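Dye-decolorizing peroxidase (Irpex lacteus, PDB 7D8M) binds heme b and probably acts as a peroxidase of the DyP-type family, using its heme iron to oxidise substrates at the expense of peroxide. Local coordinates at residues Phe9-Gly14 and Pro439-Ile444; Val228-Lys233 and Ser351-Ile356; Pro308-Ile313 and Arg408-Leu413. All coordinates share one frame; numbering follows the deposited sequence.

Contact 1. Residues Phe9-Gly14 and Pro439-Ile444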
# COMPACT_ATOMS: atom_id res chain seq x y z
N PHE A 9 -9.96 -8.78 -18.61
CA PHE A 9 -9.59 -7.48 -18.08
C PHE A 9 -10.71 -6.44 -18.19
O PHE A 9 -10.64 -5.40 -17.52
CB PHE A 9 -8.33 -6.99 -18.78
CG PHE A 9 -7.11 -7.81 -18.45
CD1 PHE A 9 -6.74 -8.01 -17.13
CD2 PHE A 9 -6.36 -8.39 -19.45
CE1 PHE A 9 -5.63 -8.77 -16.81
CE2 PHE A 9 -5.25 -9.15 -19.14
CZ PHE A 9 -4.89 -9.34 -17.82
N GLU A 10 -11.73 -6.70 -19.00
CA GLU A 10 -12.89 -5.82 -19.00
C GLU A 10 -13.82 -6.07 -17.81
O GLU A 10 -14.73 -5.26 -17.57
CB GLU A 10 -13.64 -5.95 -20.34
CG GLU A 10 -14.48 -7.21 -20.48
CD GLU A 10 -13.67 -8.48 -20.68
OE1 GLU A 10 -12.46 -8.39 -20.99
OE2 GLU A 10 -14.25 -9.59 -20.54
N ASN A 11 -13.60 -7.14 -17.05
CA ASN A 11 -14.39 -7.44 -15.86
C ASN A 11 -13.65 -7.20 -14.55
O ASN A 11 -14.24 -7.40 -13.47
CB ASN A 11 -14.89 -8.89 -15.90
CG ASN A 11 -16.05 -9.11 -14.96
OD1 ASN A 11 -16.82 -8.19 -14.70
ND2 ASN A 11 -16.18 -10.32 -14.43
N ILE A 12 -12.39 -6.78 -14.58
CA ILE A 12 -11.59 -6.61 -13.37
C ILE A 12 -11.46 -5.12 -13.08
O ILE A 12 -11.12 -4.34 -13.96
CB ILE A 12 -10.21 -7.28 -13.52
CG1 ILE A 12 -10.40 -8.76 -13.86
CG2 ILE A 12 -9.37 -7.10 -12.25
CD1 ILE A 12 -9.10 -9.55 -13.97
N GLN A 13 -11.77 -4.74 -11.84
CA GLN A 13 -11.65 -3.35 -11.43
C GLN A 13 -10.22 -2.86 -11.61
O GLN A 13 -9.27 -3.48 -11.11
CB GLN A 13 -12.10 -3.18 -9.98
CG GLN A 13 -13.58 -3.45 -9.79
CD GLN A 13 -14.13 -2.72 -8.59
OE1 GLN A 13 -14.18 -1.49 -8.57
NE2 GLN A 13 -14.55 -3.48 -7.59
N GLY A 14 -10.08 -1.73 -12.31
CA GLY A 14 -8.79 -1.31 -12.82
C GLY A 14 -7.76 -0.95 -11.77
O GLY A 14 -6.56 -1.12 -11.99
N PRO A 439 -14.98 -6.59 -5.75
CA PRO A 439 -15.47 -7.67 -6.61
C PRO A 439 -15.16 -7.37 -8.07
O PRO A 439 -14.82 -6.25 -8.46
CB PRO A 439 -16.98 -7.69 -6.35
CG PRO A 439 -17.24 -6.66 -5.30
CD PRO A 439 -16.07 -5.73 -5.28
N SER A 440 -15.29 -8.42 -8.88
CA SER A 440 -15.38 -8.22 -10.31
C SER A 440 -16.57 -7.32 -10.63
O SER A 440 -17.47 -7.11 -9.82
CB SER A 440 -15.53 -9.56 -11.03
OG SER A 440 -16.87 -10.03 -10.90
N ILE A 441 -16.56 -6.79 -11.85
CA ILE A 441 -17.60 -5.83 -12.22
C ILE A 441 -18.96 -6.53 -12.29
O ILE A 441 -19.95 -6.02 -11.76
CB ILE A 441 -17.22 -5.12 -13.52
CG1 ILE A 441 -15.79 -4.56 -13.37
CG2 ILE A 441 -18.21 -4.03 -13.84
CD1 ILE A 441 -15.39 -3.51 -14.38
N THR A 442 -19.02 -7.72 -12.90
CA THR A 442 -20.28 -8.46 -12.92
C THR A 442 -20.73 -8.81 -11.51
O THR A 442 -21.92 -8.69 -11.18
CB THR A 442 -20.14 -9.74 -13.76
OG1 THR A 442 -19.06 -10.54 -13.26
CG2 THR A 442 -19.89 -9.39 -15.22
N ALA A 443 -19.79 -9.21 -10.64
CA ALA A 443 -20.15 -9.54 -9.27
C ALA A 443 -20.79 -8.36 -8.56
O ALA A 443 -21.71 -8.54 -7.76
CB ALA A 443 -18.92 -10.03 -8.50
N ILE A 444 -20.32 -7.15 -8.85
CA ILE A 444 -20.98 -5.98 -8.29
C ILE A 444 -22.46 -6.00 -8.66
O ILE A 444 -23.34 -5.84 -7.80
CB ILE A 444 -20.30 -4.69 -8.78
CG1 ILE A 444 -18.87 -4.61 -8.22
CG2 ILE A 444 -21.09 -3.48 -8.32
CD1 ILE A 444 -18.09 -3.43 -8.74
O HOH W 1 -12.20 -6.86 -9.91

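Contact 2. Residues Val228-Lys233 and Ser351-Ile356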
# COMPACT_ATOMS: atom_id res chain seq x y z
N VAL A 228 6.99 14.68 8.70
CA VAL A 228 8.13 14.86 7.80
C VAL A 228 9.24 15.69 8.45
O VAL A 228 10.41 15.27 8.40
CB VAL A 228 7.68 15.48 6.47
CG1 VAL A 228 8.86 15.59 5.51
CG2 VAL A 228 6.57 14.66 5.86
N PRO A 229 8.95 16.86 9.04
CA PRO A 229 10.05 17.60 9.67
C PRO A 229 10.66 16.84 10.82
O PRO A 229 11.87 16.91 11.03
CB PRO A 229 9.39 18.91 10.14
CG PRO A 229 8.07 18.98 9.42
CD PRO A 229 7.66 17.55 9.24
N GLU A 230 9.85 16.09 11.57
CA GLU A 230 10.37 15.25 12.63
C GLU A 230 11.36 14.23 12.07
O GLU A 230 12.46 14.05 12.60
CB GLU A 230 9.21 14.55 13.33
CG GLU A 230 8.38 15.47 14.22
CD GLU A 230 7.30 16.26 13.46
OE1 GLU A 230 7.26 16.24 12.21
OE2 GLU A 230 6.49 16.91 14.14
N PHE A 231 10.98 13.58 10.97
CA PHE A 231 11.85 12.61 10.32
C PHE A 231 13.15 13.26 9.84
O PHE A 231 14.24 12.74 10.10
CB PHE A 231 11.10 11.97 9.14
CG PHE A 231 11.98 11.19 8.19
CD1 PHE A 231 12.41 11.77 7.00
CD2 PHE A 231 12.37 9.90 8.48
CE1 PHE A 231 13.22 11.06 6.11
CE2 PHE A 231 13.18 9.18 7.61
CZ PHE A 231 13.61 9.77 6.42
N ASN A 232 13.04 14.39 9.14
CA ASN A 232 14.23 15.10 8.66
C ASN A 232 15.16 15.48 9.81
O ASN A 232 16.38 15.33 9.71
CB ASN A 232 13.82 16.34 7.87
CG ASN A 232 13.26 15.99 6.51
OD1 ASN A 232 13.58 14.94 5.95
ND2 ASN A 232 12.42 16.86 5.97
N LYS A 233 14.60 15.99 10.92
CA LYS A 233 15.42 16.36 12.07
C LYS A 233 16.12 15.15 12.67
O LYS A 233 17.29 15.23 13.10
CB LYS A 233 14.54 17.07 13.11
CG LYS A 233 15.22 17.45 14.43
CD LYS A 233 16.33 18.46 14.20
CE LYS A 233 16.94 18.93 15.52
NZ LYS A 233 18.40 19.23 15.37
N SER A 351 10.76 24.89 12.32
CA SER A 351 10.51 24.46 13.68
C SER A 351 10.69 22.96 13.88
O SER A 351 10.56 22.49 15.01
CB SER A 351 9.08 24.84 14.10
OG SER A 351 8.15 24.08 13.36
N ASN A 352 10.97 22.21 12.80
CA ASN A 352 11.11 20.76 12.88
C ASN A 352 9.86 20.10 13.44
O ASN A 352 9.93 19.03 14.05
CB ASN A 352 12.33 20.36 13.72
CG ASN A 352 13.60 20.96 13.20
OD1 ASN A 352 14.36 21.58 13.95
ND2 ASN A 352 13.86 20.77 11.92
N THR A 353 8.69 20.71 13.20
CA THR A 353 7.46 20.30 13.85
C THR A 353 6.33 20.30 12.82
O THR A 353 6.18 21.25 12.06
CB THR A 353 7.12 21.27 14.99
OG1 THR A 353 8.17 21.22 15.97
CG2 THR A 353 5.81 20.90 15.64
N THR A 354 5.54 19.23 12.82
CA THR A 354 4.37 19.13 11.96
C THR A 354 3.23 19.96 12.53
O THR A 354 2.91 19.86 13.71
CB THR A 354 3.94 17.67 11.82
OG1 THR A 354 4.92 16.93 11.09
CG2 THR A 354 2.58 17.58 11.11
N THR A 355 2.60 20.79 11.68
CA THR A 355 1.36 21.48 12.04
C THR A 355 0.17 21.10 11.18
O THR A 355 -0.97 21.39 11.57
CB THR A 355 1.55 23.01 11.98
OG1 THR A 355 1.70 23.43 10.62
CG2 THR A 355 2.79 23.43 12.76
N ILE A 356 0.38 20.44 10.04
CA ILE A 356 -0.69 20.11 9.10
C ILE A 356 -0.72 18.61 8.89
O ILE A 356 0.33 17.96 8.83
CB ILE A 356 -0.50 20.84 7.75
CG1 ILE A 356 -0.36 22.35 7.96
CG2 ILE A 356 -1.66 20.55 6.81
CD1 ILE A 356 0.06 23.09 6.68
O HOH W 2 4.43 16.23 8.43
O HOH W 3 12.96 19.48 9.85

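Contact 3. Residues Pro308-Ile313 and Arg408-Leu413. With HEM (protoporphyrin IX containing Fe), chain B.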
# COMPACT_ATOMS: atom_id res chain seq x y z
N PRO A 308 20.77 -2.78 4.93
CA PRO A 308 20.51 -3.41 6.23
C PRO A 308 19.41 -4.44 6.10
O PRO A 308 18.50 -4.31 5.27
CB PRO A 308 20.09 -2.23 7.12
CG PRO A 308 20.49 -0.99 6.37
CD PRO A 308 20.45 -1.35 4.92
N PHE A 309 19.51 -5.50 6.90
CA PHE A 309 18.47 -6.52 6.91
C PHE A 309 17.12 -5.94 7.28
O PHE A 309 16.09 -6.54 6.97
CB PHE A 309 18.85 -7.63 7.90
CG PHE A 309 20.05 -8.42 7.48
CD1 PHE A 309 20.31 -8.68 6.14
CD2 PHE A 309 20.93 -8.93 8.44
CE1 PHE A 309 21.41 -9.42 5.76
CE2 PHE A 309 22.04 -9.67 8.06
CZ PHE A 309 22.28 -9.91 6.72
N THR A 310 17.11 -4.77 7.92
CA THR A 310 15.92 -4.14 8.43
C THR A 310 15.43 -2.98 7.57
O THR A 310 14.49 -2.29 7.98
CB THR A 310 16.19 -3.63 9.85
OG1 THR A 310 17.36 -2.81 9.81
CG2 THR A 310 16.44 -4.80 10.78
N ALA A 311 16.06 -2.71 6.43
CA ALA A 311 15.55 -1.67 5.54
C ALA A 311 14.11 -1.97 5.17
O ALA A 311 13.73 -3.13 4.97
CB ALA A 311 16.36 -1.57 4.25
N HIS A 312 13.33 -0.90 5.02
CA HIS A 312 11.90 -1.02 4.78
C HIS A 312 11.60 -2.00 3.65
O HIS A 312 10.86 -2.97 3.84
CB HIS A 312 11.32 0.35 4.47
CG HIS A 312 9.85 0.31 4.18
ND1 HIS A 312 8.96 -0.41 4.95
CD2 HIS A 312 9.12 0.89 3.20
CE1 HIS A 312 7.74 -0.26 4.47
NE2 HIS A 312 7.82 0.52 3.40
N ILE A 313 12.18 -1.77 2.47
CA ILE A 313 11.84 -2.60 1.31
C ILE A 313 12.35 -4.02 1.49
O ILE A 313 11.79 -4.96 0.92
CB ILE A 313 12.34 -1.99 -0.01
CG1 ILE A 313 13.87 -2.00 -0.10
CG2 ILE A 313 11.76 -0.58 -0.21
CD1 ILE A 313 14.38 -1.74 -1.51
N ARG A 408 10.69 1.05 19.30
CA ARG A 408 11.08 1.16 17.89
C ARG A 408 12.61 1.20 17.80
O ARG A 408 13.24 2.20 17.45
CB ARG A 408 10.42 2.38 17.25
CG ARG A 408 9.15 2.02 16.50
CD ARG A 408 8.39 3.25 16.02
NE ARG A 408 9.22 4.16 15.24
CZ ARG A 408 9.50 3.99 13.95
NH1 ARG A 408 9.02 2.94 13.29
NH2 ARG A 408 10.25 4.88 13.32
N GLU A 409 13.20 0.06 18.13
CA GLU A 409 14.64 -0.13 18.02
C GLU A 409 14.97 -0.92 16.76
O GLU A 409 14.42 -2.00 16.54
CB GLU A 409 15.19 -0.86 19.25
CG GLU A 409 16.68 -0.65 19.44
CD GLU A 409 17.23 -1.33 20.69
OE1 GLU A 409 16.60 -2.28 21.20
OE2 GLU A 409 18.31 -0.92 21.14
N THR A 410 15.89 -0.38 15.96
CA THR A 410 16.34 -0.99 14.71
C THR A 410 17.86 -1.08 14.73
O THR A 410 18.53 -0.08 15.02
CB THR A 410 15.88 -0.17 13.50
OG1 THR A 410 14.44 0.01 13.52
CG2 THR A 410 16.33 -0.85 12.20
N PHE A 411 18.41 -2.25 14.40
CA PHE A 411 19.85 -2.44 14.26
C PHE A 411 20.27 -2.49 12.79
O PHE A 411 19.43 -2.57 11.88
CB PHE A 411 20.30 -3.72 14.98
CG PHE A 411 20.04 -3.72 16.46
CD1 PHE A 411 21.07 -3.41 17.36
CD2 PHE A 411 18.79 -4.05 16.96
CE1 PHE A 411 20.83 -3.42 18.73
CE2 PHE A 411 18.55 -4.06 18.32
CZ PHE A 411 19.58 -3.74 19.21
N GLY A 412 21.58 -2.41 12.56
CA GLY A 412 22.17 -2.59 11.25
C GLY A 412 22.15 -1.38 10.33
O GLY A 412 22.64 -1.48 9.19
N LEU A 413 21.62 -0.25 10.78
CA LEU A 413 21.51 0.92 9.90
C LEU A 413 22.86 1.57 9.64
O LEU A 413 23.07 2.16 8.58
CB LEU A 413 20.54 1.93 10.49
CG LEU A 413 19.09 1.47 10.62
CD1 LEU A 413 18.28 2.61 11.19
CD2 LEU A 413 18.55 1.02 9.27
CHA HEM B . 8.18 0.12 -0.84
CHB HEM B . 7.41 4.26 1.57
CHC HEM B . 3.87 2.10 4.10
CHD HEM B . 4.98 -2.15 2.04
C1A HEM B . 8.27 1.44 -0.43
C2A HEM B . 9.13 2.45 -1.00
C3A HEM B . 8.91 3.60 -0.34
C4A HEM B . 7.90 3.34 0.67
CMA HEM B . 9.57 4.97 -0.57
CAA HEM B . 10.12 2.21 -2.18
CBA HEM B . 9.41 2.45 -3.52
CGA HEM B . 9.01 1.15 -4.18
O1A HEM B . 9.77 0.16 -4.07
O2A HEM B . 7.94 1.11 -4.85
C1B HEM B . 6.37 4.04 2.43
C2B HEM B . 5.73 5.05 3.25
C3B HEM B . 4.76 4.44 3.96
C4B HEM B . 4.74 3.04 3.59
CMB HEM B . 6.19 6.54 3.28
CAB HEM B . 3.75 5.04 4.97
CBB HEM B . 3.46 6.35 5.03
C1C HEM B . 3.90 0.74 3.83
C2C HEM B . 3.12 -0.30 4.48
C3C HEM B . 3.42 -1.47 3.90
C4C HEM B . 4.42 -1.22 2.88
CMC HEM B . 2.10 -0.01 5.61
CAC HEM B . 2.90 -2.90 4.22
CBC HEM B . 2.39 -3.25 5.41
C1D HEM B . 5.85 -1.88 1.00
C2D HEM B . 6.25 -2.79 -0.06
C3D HEM B . 7.13 -2.16 -0.85
C4D HEM B . 7.32 -0.83 -0.31
CMD HEM B . 5.76 -4.23 -0.27
CAD HEM B . 7.81 -2.76 -2.09
CBD HEM B . 9.10 -3.46 -1.64
CGD HEM B . 9.78 -4.17 -2.79
O1D HEM B . 11.04 -4.11 -2.86
O2D HEM B . 9.08 -4.77 -3.65
NA HEM B . 7.54 2.01 0.59
NB HEM B . 5.74 2.82 2.66
NC HEM B . 4.68 0.14 2.87
ND HEM B . 6.51 -0.68 0.81
FE HEM B . 6.22 1.04 1.86

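Contact 1. Residues Phe9-Gly14 and Pro439-Ile444
N11 holds the start of helix 441-448 with both its backbone and its side chain. Its carbonyl oxygen O receives the amide N of I441 at 2.9 Å in a nearly linear bond (168° at the hydrogen). One residue further on, the carboxamide takes over: N11 OD1 accepts from T442 N at 2.9 Å, in the carbonyl plane and on a lone pair, while N11 ND2 gives a longer bond of 3.1 Å to T442 OG1. The two ends of one amide thus grip the backbone and the hydroxyl of the same threonine, which fixes the rotation of the amide group. CG of N11 stands anti to the backbone N (chi1 -161°), and this carries the amide across to the helix, where the two side chains cross at about a right angle.

The first turn also has a cap of its own, since S440 occupies the N-cap position and its OG accepts from A443 N at 3.0 Å. One residue before the cap, P439 O accepts from Q13 NE2 at 2.9 Å, with the acceptor's lone pair and the plane of the amide both well aligned. A water joins Q13 N to the same carbonyl oxygen, so P439 O receives two hydrogens; Q13 NE2 has a second acceptor in L70 O.

Aliphatic carbons pack against the polar groups around these bonds. I441 lays CG1 against N11 O and brings CD1 to 3.7 Å from E10 O, and I444 sends CD1 against the Q13 amide from the opposite direction.

The contact thereby joins the loop before helix 14-17 to the junction between strand 428-438 and helix 441-448, with helix 53-57 and its preceding loop packed alongside and strand 67-72 reached through L70.

Contact 2. Residues Val228-Lys233 and Ser351-Ile356
The side chains of E230 and T354 cross at about a right angle, and the threonine offers two donors to the two carboxylate oxygens. T354 OG1 donates a hydrogen bond to E230 OE1 at 2.7 Å, and T354 N donates to E230 OE2 at 2.8 Å with an angle of 162° at the hydrogen. Both oxygens are approached on their syn sides, somewhat out of the carboxylate plane, the amide more so (27°) than the hydroxyl. Such a two-pronged grip fixes the rotation of the carboxylate and would probably stabilise its negative charge. The glutamate reaches this position through a bend at its second torsion (chi2 84°), which turns the carboxylate away from an extended course and over to the loop.

P229 lies beside this pair. Its ring carbon CD comes 3.4 Å from T354 OG1, again with the side chains at about a right angle, while CB rests on the backbone where N352 passes into T353, 3.5 Å from N352 C. T354 OG1 also takes a hydrogen from a water that accepts from V228 N.

At the other end of the contact, K233 lays its aliphatic chain obliquely against the flat amide of N352, CD approaching OD1 to 3.7 Å. The ammonium group leads away to a salt bridge with D237, so the lysine meets the asparagine through its methylenes. N352 ND2 donates to a second water, and that water donates in turn to P229 O.

N352 has positive phi and forms the Schellman motif that ends helix 346-351. Away from the heme-binding residues, the arrangement is thus a Schellman-capped helix C-terminus, with the loop leading on to strand 359-366, held on the N-terminal turns of helix 228-237.

Contact 3. Residues Pro308-Ile313 and Arg408-Leu413
T310 places OG1 between its backbone N and carbonyl carbon (chi1 53°), directing the hydroxyl at the neighbouring strand, where it donates to F411 O at 2.9 Å. The carbonyl is met almost head-on, at a C=O...donor angle of 178°. T410 has its methyl CG2 anti to the backbone N, and this brings the methyl to 3.3 Å from T310 OG1 as the two threonines slide past each other in opposite directions; its hydroxyl is engaged by L398 O instead.

P308 adds the apolar part. Its CB lies 3.4 Å from G412 O, and CG meets L413 CD2 with the side chains at about a right angle. L413 also packs on helix 249-261.

The type I turn from P308 to A311, closed by its own backbone bond, leads directly into helix 312-316, with A311 at the N-cap. There H312 NE2 binds the heme iron at 2.3 Å, ND1 donates to D399, and I313 CG2 rests against the heme edge. The contact therefore belongs to the proximal side of a heme peroxidase site: strand 409-411 and the G412-L413 segment after it pack against the turn that leads into the axial histidine.

In the fold
Of the three, contact 1 closes the longest loop, bringing residues near the beginning of the chain against helix 441-448 near its end, and the other two contacts are nested inside that loop. Contacts 2 and 3 cross in sequence, their segments coming in the order 228-233, 308-313, 351-356, 408-413. In space these two are neighbours, with centres 22 Å apart and nearest atoms about 7 Å apart, whereas contact 1 lies on the opposite side of the chain's centre, its centre about 42 Å from that of contact 2 and about 39 Å from that of contact 3. Contacts 1 and 2 adjoin the same antiparallel sheet, through strands 428-438 and 359-366 respectively. Contact 3 alone carries the iron ligand, so the heme site and the terminal closure are separate regions.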